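Local coordinates for protein ferric-chelate reductase (NAD(P)H) (Archaeoglobus fulgidus, PDB 1I0R) that reduces chelated ferric iron to ferrous iron with NADH or NADPH as electron donor, binds FMN, and works as a homodimer, at residues B[65-77]-B[140-154]. Sequence-based numbering, arbitrary orientation.
Sequences SVLELETPMEFIG and KDAEVLTYADYHLMK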
# COMPACT_ATOMS: atom_id res chain seq x y z
N SER B 65 -1.10 -8.16 11.70
CA SER B 65 -1.51 -7.37 12.86
C SER B 65 -1.28 -5.89 12.49
O SER B 65 -0.16 -5.52 12.13
CB SER B 65 -0.63 -7.69 14.07
OG SER B 65 -0.76 -9.06 14.42
N VAL B 66 -2.31 -5.06 12.56
CA VAL B 66 -2.14 -3.64 12.24
C VAL B 66 -1.74 -2.93 13.53
O VAL B 66 -2.54 -2.83 14.47
CB VAL B 66 -3.45 -3.03 11.67
CG1 VAL B 66 -3.22 -1.57 11.24
CG2 VAL B 66 -3.91 -3.86 10.47
N LEU B 67 -0.50 -2.44 13.58
CA LEU B 67 -0.01 -1.81 14.81
C LEU B 67 -0.61 -0.47 15.18
O LEU B 67 -0.89 0.35 14.32
CB LEU B 67 1.52 -1.68 14.75
CG LEU B 67 2.26 -3.01 14.59
CD1 LEU B 67 3.74 -2.77 14.26
CD2 LEU B 67 2.08 -3.82 15.87
N GLU B 68 -0.83 -0.27 16.48
CA GLU B 68 -1.39 0.98 16.97
C GLU B 68 -0.32 2.06 17.05
O GLU B 68 0.88 1.77 17.15
CB GLU B 68 -2.05 0.78 18.35
CG GLU B 68 -1.06 0.49 19.48
CD GLU B 68 -1.74 0.35 20.84
OE1 GLU B 68 -2.68 1.12 21.12
OE2 GLU B 68 -1.35 -0.53 21.64
N LEU B 69 -0.76 3.31 16.97
CA LEU B 69 0.13 4.47 17.00
C LEU B 69 1.13 4.47 18.15
O LEU B 69 2.29 4.85 17.98
CB LEU B 69 -0.72 5.75 17.06
CG LEU B 69 0.00 7.06 17.38
CD1 LEU B 69 0.97 7.41 16.25
CD2 LEU B 69 -1.03 8.16 17.59
N GLU B 70 0.69 4.03 19.32
CA GLU B 70 1.56 4.03 20.49
C GLU B 70 2.35 2.75 20.75
O GLU B 70 2.80 2.51 21.87
CB GLU B 70 0.74 4.39 21.73
CG GLU B 70 0.40 5.86 21.81
CD GLU B 70 -0.35 6.20 23.08
OE1 GLU B 70 -1.53 5.81 23.19
OE2 GLU B 70 0.24 6.86 23.97
N THR B 71 2.54 1.93 19.72
CA THR B 71 3.30 0.69 19.86
C THR B 71 4.73 1.01 20.30
O THR B 71 5.41 1.81 19.67
CB THR B 71 3.35 -0.10 18.53
OG1 THR B 71 2.02 -0.46 18.13
CG2 THR B 71 4.16 -1.37 18.70
N PRO B 72 5.21 0.38 21.38
CA PRO B 72 6.58 0.64 21.85
C PRO B 72 7.66 0.26 20.83
O PRO B 72 7.57 -0.78 20.18
CB PRO B 72 6.68 -0.20 23.12
CG PRO B 72 5.26 -0.23 23.62
CD PRO B 72 4.47 -0.45 22.35
N MET B 73 8.68 1.10 20.69
CA MET B 73 9.74 0.78 19.73
C MET B 73 10.39 -0.57 20.03
O MET B 73 10.85 -1.27 19.13
CB MET B 73 10.80 1.88 19.72
CG MET B 73 10.31 3.22 19.19
SD MET B 73 9.85 3.14 17.43
CE MET B 73 11.45 3.44 16.65
N GLU B 74 10.44 -0.93 21.31
CA GLU B 74 11.05 -2.20 21.70
C GLU B 74 10.25 -3.38 21.16
O GLU B 74 10.82 -4.39 20.75
CB GLU B 74 11.18 -2.30 23.23
CG GLU B 74 9.97 -1.79 24.01
CD GLU B 74 10.12 -0.33 24.45
OE1 GLU B 74 10.39 0.55 23.59
OE2 GLU B 74 9.96 -0.06 25.67
N PHE B 75 8.93 -3.23 21.15
CA PHE B 75 8.05 -4.28 20.66
C PHE B 75 8.27 -4.45 19.16
O PHE B 75 8.37 -5.56 18.65
CB PHE B 75 6.59 -3.90 20.96
CG PHE B 75 5.59 -4.97 20.62
CD1 PHE B 75 5.37 -6.04 21.48
CD2 PHE B 75 4.84 -4.89 19.45
CE1 PHE B 75 4.41 -7.01 21.19
CE2 PHE B 75 3.88 -5.86 19.14
CZ PHE B 75 3.66 -6.92 20.02
N ILE B 76 8.35 -3.33 18.45
CA ILE B 76 8.59 -3.38 17.02
C ILE B 76 9.96 -4.03 16.81
O ILE B 76 10.16 -4.81 15.88
CB ILE B 76 8.54 -1.96 16.41
CG1 ILE B 76 7.15 -1.37 16.65
CG2 ILE B 76 8.86 -2.01 14.92
CD1 ILE B 76 6.99 0.10 16.27
N GLY B 77 10.89 -3.72 17.71
CA GLY B 77 12.22 -4.28 17.61
C GLY B 77 12.28 -5.80 17.70
O GLY B 77 13.10 -6.43 17.03
N LYS B 140 -9.16 -2.84 18.86
CA LYS B 140 -9.05 -1.62 19.65
C LYS B 140 -9.55 -0.41 18.90
O LYS B 140 -9.61 -0.38 17.67
CB LYS B 140 -7.59 -1.36 20.04
CG LYS B 140 -6.87 -2.53 20.69
CD LYS B 140 -5.34 -2.30 20.65
CE LYS B 140 -4.90 -1.04 21.40
NZ LYS B 140 -4.80 -1.24 22.88
N ASP B 141 -9.87 0.61 19.69
CA ASP B 141 -10.36 1.89 19.22
C ASP B 141 -9.20 2.81 18.80
O ASP B 141 -9.41 3.86 18.21
CB ASP B 141 -11.17 2.51 20.37
CG ASP B 141 -11.75 3.85 20.02
OD1 ASP B 141 -10.97 4.79 19.73
OD2 ASP B 141 -13.00 3.98 20.07
N ALA B 142 -7.98 2.39 19.09
CA ALA B 142 -6.77 3.18 18.82
C ALA B 142 -6.45 3.57 17.37
O ALA B 142 -6.87 2.92 16.42
CB ALA B 142 -5.57 2.47 19.41
N GLU B 143 -5.67 4.65 17.24
CA GLU B 143 -5.22 5.15 15.95
C GLU B 143 -4.11 4.23 15.47
O GLU B 143 -3.41 3.62 16.28
CB GLU B 143 -4.68 6.59 16.08
CG GLU B 143 -5.73 7.64 16.47
CD GLU B 143 -6.99 7.58 15.61
OE1 GLU B 143 -6.87 7.67 14.37
OE2 GLU B 143 -8.10 7.46 16.18
N VAL B 144 -3.96 4.10 14.16
CA VAL B 144 -2.93 3.23 13.62
C VAL B 144 -1.60 3.94 13.44
O VAL B 144 -1.53 5.17 13.35
CB VAL B 144 -3.32 2.62 12.24
CG1 VAL B 144 -4.65 1.90 12.34
CG2 VAL B 144 -3.36 3.70 11.16
N LEU B 145 -0.54 3.15 13.41
CA LEU B 145 0.81 3.66 13.21
C LEU B 145 1.15 3.60 11.72
O LEU B 145 1.07 2.54 11.11
CB LEU B 145 1.82 2.79 14.00
CG LEU B 145 3.32 3.10 13.84
CD1 LEU B 145 3.59 4.52 14.34
CD2 LEU B 145 4.17 2.09 14.63
N THR B 146 1.50 4.73 11.13
CA THR B 146 1.87 4.72 9.71
C THR B 146 3.38 4.59 9.64
O THR B 146 4.08 4.80 10.63
CB THR B 146 1.47 6.02 9.00
OG1 THR B 146 2.24 7.11 9.50
CG2 THR B 146 -0.01 6.32 9.21
N TYR B 147 3.89 4.20 8.48
CA TYR B 147 5.32 4.04 8.28
C TYR B 147 6.04 5.38 8.45
O TYR B 147 7.12 5.45 9.04
CB TYR B 147 5.60 3.45 6.89
CG TYR B 147 7.07 3.29 6.55
CD1 TYR B 147 7.86 2.37 7.23
CD2 TYR B 147 7.65 4.03 5.53
CE1 TYR B 147 9.21 2.18 6.89
CE2 TYR B 147 9.00 3.86 5.17
CZ TYR B 147 9.76 2.93 5.86
OH TYR B 147 11.08 2.72 5.49
N ALA B 148 5.44 6.45 7.93
CA ALA B 148 6.05 7.77 8.03
C ALA B 148 6.12 8.17 9.51
O ALA B 148 7.11 8.78 9.93
CB ALA B 148 5.24 8.78 7.23
N ASP B 149 5.08 7.83 10.28
CA ASP B 149 5.02 8.13 11.73
C ASP B 149 6.20 7.45 12.40
O ASP B 149 6.95 8.06 13.15
CB ASP B 149 3.75 7.55 12.38
CG ASP B 149 2.48 8.32 12.04
OD1 ASP B 149 1.39 7.70 12.08
OD2 ASP B 149 2.57 9.54 11.76
N TYR B 150 6.33 6.15 12.14
CA TYR B 150 7.40 5.35 12.71
C TYR B 150 8.75 6.00 12.47
O TYR B 150 9.58 6.12 13.37
CB TYR B 150 7.36 3.94 12.11
CG TYR B 150 8.55 3.09 12.47
CD1 TYR B 150 8.71 2.58 13.76
CD2 TYR B 150 9.55 2.84 11.53
CE1 TYR B 150 9.84 1.84 14.10
CE2 TYR B 150 10.67 2.10 11.86
CZ TYR B 150 10.81 1.60 13.14
OH TYR B 150 11.92 0.85 13.43
N HIS B 151 8.97 6.43 11.23
CA HIS B 151 10.23 7.06 10.86
C HIS B 151 10.51 8.34 11.64
O HIS B 151 11.60 8.53 12.16
CB HIS B 151 10.22 7.36 9.37
CG HIS B 151 11.35 6.71 8.64
ND1 HIS B 151 11.47 5.34 8.53
CD2 HIS B 151 12.43 7.23 8.02
CE1 HIS B 151 12.58 5.05 7.87
NE2 HIS B 151 13.18 6.18 7.55
N LEU B 152 9.52 9.22 11.70
CA LEU B 152 9.70 10.46 12.43
C LEU B 152 10.00 10.13 13.89
O LEU B 152 11.03 10.53 14.42
CB LEU B 152 8.44 11.33 12.33
CG LEU B 152 8.09 11.84 10.93
CD1 LEU B 152 6.74 12.54 10.96
CD2 LEU B 152 9.18 12.79 10.43
N MET B 153 9.10 9.38 14.52
CA MET B 153 9.26 9.00 15.92
C MET B 153 10.64 8.40 16.15
O MET B 153 11.39 8.86 17.01
CB MET B 153 8.18 8.00 16.33
CG MET B 153 6.76 8.54 16.19
SD MET B 153 5.45 7.34 16.55
CE MET B 153 4.90 7.89 18.17
N LYS B 154 10.98 7.37 15.37
CA LYS B 154 12.27 6.71 15.51
C LYS B 154 13.40 7.73 15.63
O LYS B 154 14.22 7.64 16.55
CB LYS B 154 12.55 5.79 14.32
CG LYS B 154 13.85 5.02 14.47
CD LYS B 154 14.09 4.06 13.30
CE LYS B 154 15.40 3.31 13.49
NZ LYS B 154 15.69 2.34 12.40
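Met73 and Tyr150 join the helix that follows barrel strand 61-67 to helix 147-155. The methionine chain is bent at chi2 and chi3 (-65° and -86°), which brings its methyl to the phenol: CE lies 3.4 Å from Tyr150 CE1, and SD sits 4.7 Å from the ring centroid in an oblique Met-aromatic contact. The same CE also lies against CB of the poorly ordered Lys154. One turn along, Ile76 CD1 meets Leu145 CD2 tip to tip at 3.8 Å while also lying against Tyr150 CD1.

Next to this apolar patch the backbones form a single beta bridge centred on Glu68 and Val144. Leu145 N donates to Leu67 O (3.0 Å) and Leu69 N to Glu143 O (2.8 Å), both nearly straight. Leu69 packs its CB on Glu143 CB; with CG anti to the backbone N, CD1 reaches Leu145 CD1 and Met153 CE. Glu68 O accepts from Thr71 N and OG1, closing the turn 68-71, and packs against Leu145 CB. The Glu68 carboxylate crosses the end of Lys140 in a long salt bridge, OE1 to NZ 3.6 Å; its stronger partner is His108, bonded to OE2.

The NADP(+)-binding helix 147-155 is capped by Thr146 N donating to Asp149 OD1 (3.1 Å); the return bond, Asp149 N to Thr146 OG1, is less certain. Polar backbone bonds therefore fix the segment leading into this helix, whereas apolar and Met-aromatic contacts join it to helix 73-78, whose Ile76 touches FMN-binding Ile28 of the barrel.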